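Local structure of 1,4-beta-N-Acetylmuramidase M1 (Streptomyces coelicolor, 1JFX) at residues 141-144 and 145-149. The protein hydrolyses the beta-1,4 linkages between N-acetylmuramic acid and N-acetylglucosamine in bacterial peptidoglycan, and has diacetylmuramidase activity as well. Numbering follows the deposited sequence.
Sequences ASWW and NTCTG
Two successive indoles of one short helix, Trp143 and Trp144, are each covered on a face by the residue four positions on. Over Trp143 lies Cys147: its SG sits 3.5 Å from the centroid of the five-membered ring, a Cys sulfur-aromatic contact, while its CB rests 3.6 Å from the centroid of the six-membered ring as a CH-pi partner. With CG of Trp143 set anti to the backbone N (chi1 -168°), the indole projects outward and leans toward the C-terminal end of the helix, where Cys147 meets its face. The sulfur is also joined to Cys108 in a disulfide, and the indole NE1 donates to Met107 O, so the half-cystine and the ring are both tied to the 107-108 segment.

Thr148 covers Trp144 with both its branches. The methyl CG2 stands almost squarely above the six-membered ring, 3.7 Å from its centroid, and OG1 lies over the same indole, offset toward its rim. The hydroxyl donates to Trp144 O at 2.7 Å from above the carbonyl plane, while Thr148 N reaches that oxygen at 3.0 Å from the opposite face. OG1 is further bonded to Trp151 N, and Trp144 NE1 to Trp151 O, linking this end of the helix to the chain that follows.

Helix 141-148 is the helical part of the beta-alpha-beta crossover between parallel strands 136-139 and 160-163 of the beta-alpha barrel of this family 25 lysozyme domain. Earlier along it, Asn145 N makes a nearly straight 2.9 Å bond to Ala141 O. Trp143 also meets His101. The NE1 bond fixes the edge of the Trp143 ring, and the disulfide anchors the sulfur that packs on its face; together they would be expected to limit rotation of the indole, whose side chain lies about 5 Å from that of the predicted active-site Glu100.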
# COMPACT_ATOMS: atom_id res chain seq x y z
N ALA A 141 -2.09 -3.60 12.94
CA ALA A 141 -1.83 -4.81 13.70
C ALA A 141 -3.16 -5.37 14.22
O ALA A 141 -3.37 -6.58 14.18
CB ALA A 141 -0.90 -4.50 14.88
N SER A 142 -4.04 -4.50 14.71
CA SER A 142 -5.33 -4.92 15.25
C SER A 142 -6.14 -5.70 14.24
O SER A 142 -6.68 -6.77 14.54
CB SER A 142 -6.17 -3.70 15.69
OG SER A 142 -5.67 -3.18 16.90
N TRP A 143 -6.25 -5.15 13.04
CA TRP A 143 -7.04 -5.82 12.02
C TRP A 143 -6.38 -7.14 11.64
O TRP A 143 -7.05 -8.17 11.54
CB TRP A 143 -7.19 -4.94 10.78
CG TRP A 143 -8.21 -5.47 9.84
CD1 TRP A 143 -9.55 -5.14 9.80
CD2 TRP A 143 -8.02 -6.49 8.85
NE1 TRP A 143 -10.19 -5.91 8.85
CE2 TRP A 143 -9.28 -6.74 8.26
CE3 TRP A 143 -6.91 -7.22 8.42
CZ2 TRP A 143 -9.46 -7.70 7.25
CZ3 TRP A 143 -7.09 -8.19 7.41
CH2 TRP A 143 -8.36 -8.41 6.85
N TRP A 144 -5.07 -7.13 11.41
CA TRP A 144 -4.40 -8.38 11.05
C TRP A 144 -4.62 -9.47 12.09
O TRP A 144 -5.05 -10.60 11.77
CB TRP A 144 -2.90 -8.17 10.88
CG TRP A 144 -2.23 -9.39 10.34
CD1 TRP A 144 -1.54 -10.34 11.05
CD2 TRP A 144 -2.29 -9.85 8.99
NE1 TRP A 144 -1.16 -11.37 10.21
CE2 TRP A 144 -1.61 -11.09 8.94
CE3 TRP A 144 -2.85 -9.33 7.81
CZ2 TRP A 144 -1.47 -11.82 7.75
CZ3 TRP A 144 -2.71 -10.06 6.63
CH2 TRP A 144 -2.03 -11.29 6.61
N ASN A 145 -4.35 -9.15 13.34
CA ASN A 145 -4.50 -10.16 14.37
C ASN A 145 -5.94 -10.62 14.53
O ASN A 145 -6.21 -11.83 14.60
CB ASN A 145 -3.89 -9.65 15.68
CG ASN A 145 -2.36 -9.62 15.62
OD1 ASN A 145 -1.74 -10.42 14.90
ND2 ASN A 145 -1.75 -8.72 16.38
N THR A 146 -6.87 -9.68 14.55
CA THR A 146 -8.26 -10.04 14.70
C THR A 146 -8.85 -10.82 13.53
O THR A 146 -9.40 -11.92 13.72
CB THR A 146 -9.11 -8.79 14.94
OG1 THR A 146 -8.78 -8.26 16.22
CG2 THR A 146 -10.61 -9.11 14.87
N CYS A 147 -8.73 -10.28 12.33
CA CYS A 147 -9.33 -10.91 11.17
C CYS A 147 -8.61 -12.10 10.55
O CYS A 147 -9.24 -12.87 9.83
CB CYS A 147 -9.64 -9.86 10.12
SG CYS A 147 -10.77 -8.54 10.67
N THR A 148 -7.32 -12.27 10.81
CA THR A 148 -6.63 -13.44 10.26
C THR A 148 -6.29 -14.41 11.38
O THR A 148 -5.76 -15.49 11.14
CB THR A 148 -5.32 -13.09 9.52
OG1 THR A 148 -4.27 -12.80 10.46
CG2 THR A 148 -5.53 -11.89 8.62
N GLY A 149 -6.60 -14.03 12.61
CA GLY A 149 -6.27 -14.90 13.72
C GLY A 149 -4.77 -15.00 13.91
O GLY A 149 -4.23 -16.10 14.08